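Local coordinates for sialidase B (Streptococcus pneumoniae TIGR4, PDB 4XJA), which hydrolyses alpha-(2->3), alpha-(2->6) and alpha-(2->8) glycosidic linkages of terminal sialic acid residues in oligosaccharides, glycoproteins and glycolipids, at residues R207-Y212 with G627-K632. The protein carries 1 engineered substitution. Residues are numbered along the deposited sequence; the frame is centred on the assembly and turned at random.
Sequences RIPTLY and GVLFEK. With SFJ ((2R,3R,4R,5R,6R)-5-acetamido-2,3-difluoro-4-hydroxy-6-[(1R,2R)-1,2,3-trihydroxypropyl]tetrahydro-2H-pyran-2-carboxylic acid), chain F; OPX ((1s,3R,4S)-1-[(cyclohexylamino)methyl]-3,4-dihydroxycyclopentanesulfonic acid), chain B.
Pro209 faces Leu629 where two strands of the sialidase beta-propeller run antiparallel, with the CA atoms of Pro209 and Leu629 6.3 Å apart. The strand axes make an angle of 170° and approach to 6.6 Å. The strands belong to different sheets: 205-213 pairs with 219-226, and 626-631 lies between 616-620 and 647-652. Contacts made mostly by side chains join them, across the buried seam between the first and last blades.

At the polar end, Arg207 probably belongs to the arginine triad of sialidases with Arg519 and Arg581, as its bonds to the ligand carboxylate suggest. Glu631 reaches over from the other strand, extended beyond CG with CD anti to CA. Its OE2 takes a nearly straight salt-bridge hydrogen bond from Arg207 NE, at 2.8 Å and 178°. OE2 lies in the guanidinium plane, but NE meets it from above the carboxylate plane, and the two groups are turned 69° apart. The backbone N of Ile208 gives Glu631 OE2 a second hydrogen bond of 2.8 Å, on the anti side of the carboxylate. Two donors thus grip one oxygen, and Arg207 is fixed at its NE edge. Glu631 OE1 also accepts from Tyr615 N and Ser635 OG, so the carboxylate ties Arg207 to the loop of the probable nucleophile. The terminal nitrogens of Arg207 remain turned to the ligand. Both NH1 and NH2 donate hydrogen bonds to carboxylate oxygen O1B of the difluorosialic acid SFJ, with NH2 at 3.0 Å.

Farther along, the contact is apolar. The first torsion of Leu629 turns CG away from the backbone N, and CD2 packs against Pro209 CB at 3.5 Å. Its CB meets the Leu211 side chain, which crosses it at a slant. Leu211 CD1 ends over the opposing backbone, 3.4 Å from Gly627 O.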
ATOM      1  N   ARG A 207      -1.264   1.228  -2.017  1.00 13.60           N
ATOM      2  CA  ARG A 207      -0.978  -0.144  -1.625  1.00 17.02           C
ATOM      3  C   ARG A 207      -0.175  -0.812  -2.728  1.00 16.33           C
ATOM      4  O   ARG A 207      -0.082  -0.291  -3.833  1.00 14.59           O
ATOM      5  CB  ARG A 207      -2.272  -0.935  -1.399  1.00 14.80           C
ATOM      6  CG  ARG A 207      -2.958  -0.750  -0.027  1.00 14.63           C
ATOM      7  CD  ARG A 207      -3.776  -2.014   0.331  1.00 18.60           C
ATOM      8  NE  ARG A 207      -2.927  -3.203   0.345  1.00 16.87           N
ATOM      9  CZ  ARG A 207      -3.370  -4.457   0.440  1.00 20.19           C
ATOM     10  NH1 ARG A 207      -4.676  -4.713   0.543  1.00 19.25           N
ATOM     11  NH2 ARG A 207      -2.498  -5.460   0.443  1.00 16.54           N
ATOM     12  N   ILE A 208       0.372  -1.982  -2.420  1.00 14.04           N
ATOM     13  CA  ILE A 208       1.035  -2.832  -3.415  1.00 11.80           C
ATOM     14  C   ILE A 208       2.301  -2.192  -4.010  1.00 12.05           C
ATOM     15  O   ILE A 208       2.392  -1.984  -5.217  1.00 12.07           O
ATOM     16  CB  ILE A 208       0.070  -3.265  -4.549  1.00 13.50           C
ATOM     17  CG1 ILE A 208      -1.362  -3.508  -4.022  1.00 14.81           C
ATOM     18  CG2 ILE A 208       0.581  -4.518  -5.229  1.00 12.75           C
ATOM     19  CD1 ILE A 208      -1.491  -4.626  -2.983  1.00 15.53           C
ATOM     20  N   PRO A 209       3.294  -1.898  -3.159  1.00 15.30           N
ATOM     21  CA  PRO A 209       4.550  -1.304  -3.642  1.00 13.27           C
ATOM     22  C   PRO A 209       5.414  -2.296  -4.403  1.00 13.85           C
ATOM     23  O   PRO A 209       5.380  -3.503  -4.110  1.00 14.52           O
ATOM     24  CB  PRO A 209       5.271  -0.924  -2.348  1.00 13.59           C
ATOM     25  CG  PRO A 209       4.793  -1.930  -1.343  1.00 14.32           C
ATOM     26  CD  PRO A 209       3.328  -2.164  -1.705  1.00 14.45           C
ATOM     27  N   THR A 210       6.171  -1.783  -5.378  1.00 11.23           N
ATOM     28  CA  THR A 210       7.219  -2.543  -6.057  1.00 11.92           C
ATOM     29  C   THR A 210       8.515  -1.711  -6.088  1.00 13.98           C
ATOM     30  O   THR A 210       8.475  -0.483  -5.976  1.00 13.97           O
ATOM     31  CB  THR A 210       6.844  -2.871  -7.504  1.00 15.53           C
ATOM     32  OG1 THR A 210       7.086  -1.721  -8.325  1.00 17.03           O
ATOM     33  CG2 THR A 210       5.374  -3.294  -7.623  1.00 13.09           C
ATOM     34  N   LEU A 211       9.651  -2.389  -6.243  1.00 12.29           N
ATOM     35  CA  LEU A 211      10.956  -1.749  -6.428  1.00 13.81           C
ATOM     36  C   LEU A 211      11.742  -2.588  -7.410  1.00 15.45           C
ATOM     37  O   LEU A 211      11.639  -3.807  -7.386  1.00 14.56           O
ATOM     38  CB  LEU A 211      11.747  -1.714  -5.116  1.00 13.07           C
ATOM     39  CG  LEU A 211      11.331  -0.751  -4.014  1.00 12.05           C
ATOM     40  CD1 LEU A 211      12.130  -1.061  -2.742  1.00 14.61           C
ATOM     41  CD2 LEU A 211      11.579   0.701  -4.464  1.00 15.20           C
ATOM     42  N   TYR A 212      12.540  -1.952  -8.266  1.00 13.84           N
ATOM     43  CA  TYR A 212      13.344  -2.696  -9.223  1.00 14.88           C
ATOM     44  C   TYR A 212      14.585  -1.866  -9.536  1.00 13.91           C
ATOM     45  O   TYR A 212      14.494  -0.664  -9.771  1.00 13.83           O
ATOM     46  CB  TYR A 212      12.529  -2.971 -10.496  1.00 12.55           C
ATOM     47  CG  TYR A 212      13.160  -3.987 -11.442  1.00 19.10           C
ATOM     48  CD1 TYR A 212      14.195  -3.626 -12.297  1.00 17.40           C
ATOM     49  CD2 TYR A 212      12.711  -5.302 -11.483  1.00 14.36           C
ATOM     50  CE1 TYR A 212      14.773  -4.555 -13.171  1.00 14.81           C
ATOM     51  CE2 TYR A 212      13.277  -6.234 -12.357  1.00 13.45           C
ATOM     52  CZ  TYR A 212      14.301  -5.851 -13.197  1.00 16.95           C
ATOM     53  OH  TYR A 212      14.873  -6.766 -14.067  1.00 15.74           O
ATOM     54  N   GLY A 627      16.982  -1.643  -0.300  1.00 14.35           N
ATOM     55  CA  GLY A 627      15.858  -0.728  -0.184  1.00 14.12           C
ATOM     56  C   GLY A 627      14.588  -1.524   0.065  1.00 15.74           C
ATOM     57  O   GLY A 627      14.354  -2.549  -0.582  1.00 13.30           O
ATOM     58  N   VAL A 628      13.778  -1.073   1.023  1.00 14.21           N
ATOM     59  CA  VAL A 628      12.521  -1.749   1.332  1.00 13.84           C
ATOM     60  C   VAL A 628      11.385  -0.733   1.296  1.00 15.39           C
ATOM     61  O   VAL A 628      11.409   0.243   2.046  1.00 15.73           O
ATOM     62  CB  VAL A 628      12.526  -2.373   2.739  1.00 14.37           C
ATOM     63  CG1 VAL A 628      11.262  -3.208   2.915  1.00 14.47           C
ATOM     64  CG2 VAL A 628      13.782  -3.239   2.981  1.00 15.49           C
ATOM     65  N   LEU A 629      10.406  -0.952   0.419  1.00 12.41           N
ATOM     66  CA  LEU A 629       9.192  -0.122   0.391  1.00 12.71           C
ATOM     67  C   LEU A 629       8.036  -1.034   0.804  1.00 13.04           C
ATOM     68  O   LEU A 629       7.784  -2.050   0.158  1.00 14.16           O
ATOM     69  CB  LEU A 629       8.951   0.448  -1.012  1.00 13.85           C
ATOM     70  CG  LEU A 629       7.748   1.372  -1.265  1.00 16.79           C
ATOM     71  CD1 LEU A 629       7.852   2.646  -0.474  1.00 13.19           C
ATOM     72  CD2 LEU A 629       7.623   1.690  -2.755  1.00 15.18           C
ATOM     73  N   PHE A 630       7.344  -0.694   1.889  1.00 14.39           N
ATOM     74  CA  PHE A 630       6.389  -1.639   2.482  1.00 13.65           C
ATOM     75  C   PHE A 630       5.162  -0.980   3.087  1.00 14.83           C
ATOM     76  O   PHE A 630       5.198   0.185   3.507  1.00 14.92           O
ATOM     77  CB  PHE A 630       7.082  -2.517   3.544  1.00 11.60           C
ATOM     78  CG  PHE A 630       7.601  -1.741   4.731  1.00 16.41           C
ATOM     79  CD1 PHE A 630       8.803  -1.058   4.659  1.00 13.86           C
ATOM     80  CD2 PHE A 630       6.873  -1.683   5.915  1.00 18.66           C
ATOM     81  CE1 PHE A 630       9.281  -0.337   5.751  1.00 17.79           C
ATOM     82  CE2 PHE A 630       7.352  -0.975   7.016  1.00 17.69           C
ATOM     83  CZ  PHE A 630       8.550  -0.298   6.932  1.00 16.82           C
ATOM     84  N   GLU A 631       4.069  -1.739   3.116  1.00 14.94           N
ATOM     85  CA  GLU A 631       2.861  -1.339   3.825  1.00 14.72           C
ATOM     86  C   GLU A 631       3.080  -1.484   5.324  1.00 14.62           C
ATOM     87  O   GLU A 631       3.091  -2.607   5.851  1.00 14.09           O
ATOM     88  CB  GLU A 631       1.679  -2.216   3.371  1.00 11.06           C
ATOM     89  CG  GLU A 631       1.286  -1.971   1.908  1.00 15.15           C
ATOM     90  CD  GLU A 631       0.270  -2.962   1.372  1.00 17.87           C
ATOM     91  OE1 GLU A 631      -0.091  -3.933   2.091  1.00 13.16           O
ATOM     92  OE2 GLU A 631      -0.163  -2.773   0.211  1.00 16.35           O
ATOM     93  N   LYS A 632       3.248  -0.359   6.018  1.00 15.12           N
ATOM     94  CA  LYS A 632       3.431  -0.390   7.470  1.00 13.83           C
ATOM     95  C   LYS A 632       2.094  -0.348   8.221  1.00 15.97           C
ATOM     96  O   LYS A 632       1.822   0.558   9.021  1.00 12.80           O
ATOM     97  CB  LYS A 632       4.362   0.730   7.958  1.00 13.87           C
ATOM     98  CG  LYS A 632       5.020   0.409   9.321  1.00 15.15           C
ATOM     99  CD  LYS A 632       5.680   1.639   9.961  1.00 13.19           C
ATOM    100  CE  LYS A 632       6.153   1.335  11.362  1.00 14.03           C
ATOM    101  NZ  LYS A 632       7.233   0.289  11.349  1.00 14.60           N
TER
HETATM  102  C11 SFJ F 705      -6.478  -8.616  -8.054  1.00 19.07           C
HETATM  103  C9  SFJ F 705      -8.348 -11.715  -2.902  0.78 38.41           C
HETATM  104  C10 SFJ F 705      -6.697  -8.389  -6.557  0.56 22.64           C
HETATM  105  C1  SFJ F 705      -4.629  -8.811  -0.160  0.93 19.17           C
HETATM  106  C7  SFJ F 705      -7.503  -9.513  -3.297  0.35 28.38           C
HETATM  107  C4  SFJ F 705      -4.410  -7.326  -3.830  1.00 18.51           C
HETATM  108  C3  SFJ F 705      -4.506  -7.145  -2.262  0.80 19.57           C
HETATM  109  C5  SFJ F 705      -5.666  -8.068  -4.346  1.00 18.64           C
HETATM  110  C6  SFJ F 705      -5.948  -9.351  -3.575  0.90 21.64           C
HETATM  111  C2  SFJ F 705      -5.244  -8.459  -1.551  0.31 21.18           C
HETATM  112  N5  SFJ F 705      -5.599  -8.346  -5.772  0.96 19.18           N
HETATM  113  O10 SFJ F 705      -7.816  -8.214  -6.143  0.93 23.64           O
HETATM  114  O9  SFJ F 705      -9.390 -11.381  -3.764  0.40 41.93           O
HETATM  115  O1A SFJ F 705      -4.550 -10.005   0.152  1.00 19.09           O
HETATM  116  O8  SFJ F 705      -7.039 -10.842  -1.231  0.64 38.88           O
HETATM  117  O7  SFJ F 705      -8.291  -8.324  -3.152  0.32 29.96           O
HETATM  118  O4  SFJ F 705      -4.187  -6.174  -4.519  0.95 18.53           O
HETATM  119  O6  SFJ F 705      -5.169  -9.506  -2.434  0.84 22.42           O
HETATM  120  FAI SFJ F 705      -5.036  -6.241  -2.080  0.66 21.14           F
HETATM  121  FAJ SFJ F 705      -6.431  -8.316  -1.174  0.55 26.85           F
HETATM  122  O1B SFJ F 705      -4.367  -7.818   0.520  0.96 20.09           O
HETATM  123  C8  SFJ F 705      -7.990 -10.492  -2.183  0.88 32.89           C
HETATM  124  CAF OPX B 701      23.610  -4.322  -7.703  1.00 14.71           C
HETATM  125  CAG OPX B 701      24.038  -4.957  -8.981  1.00 21.64           C
HETATM  126  CAH OPX B 701      22.197  -3.818  -7.819  1.00 20.76           C
HETATM  127  CAI OPX B 701      23.048  -5.952  -9.531  1.00 23.59           C
HETATM  128  CAJ OPX B 701      21.267  -4.917  -8.218  1.00 17.31           C
HETATM  129  CAK OPX B 701      19.346  -6.044 -10.277  1.00 18.46           C
HETATM  130  CAL OPX B 701      17.824  -7.792  -9.240  1.00 16.49           C
HETATM  131  CAM OPX B 701      17.033  -6.408 -11.014  1.00 15.01           C
HETATM  132  CAO OPX B 701      16.322  -7.728  -9.238  1.00 16.00           C
HETATM  133  CAP OPX B 701      16.019  -6.498  -9.882  1.00 16.61           C
HETATM  134  CAQ OPX B 701      21.627  -5.443  -9.557  1.00 21.56           C
HETATM  135  CAR OPX B 701      18.249  -7.088 -10.500  1.00 20.81           C
HETATM  136  NAN OPX B 701      20.698  -6.544  -9.888  1.00 21.76           N
HETATM  137  OAA OPX B 701      19.921  -9.029 -11.216  1.00 22.98           O
HETATM  138  OAB OPX B 701      17.591  -9.351 -11.902  1.00 19.58           O
HETATM  139  OAC OPX B 701      15.921  -7.666  -7.927  1.00 17.34           O
HETATM  140  OAD OPX B 701      16.333  -5.470  -9.018  1.00 12.16           O
HETATM  141  OAE OPX B 701      18.998  -7.693 -13.029  1.00 22.94           O
HETATM  142  SAS OPX B 701      18.706  -8.348 -11.721  1.00 22.43           S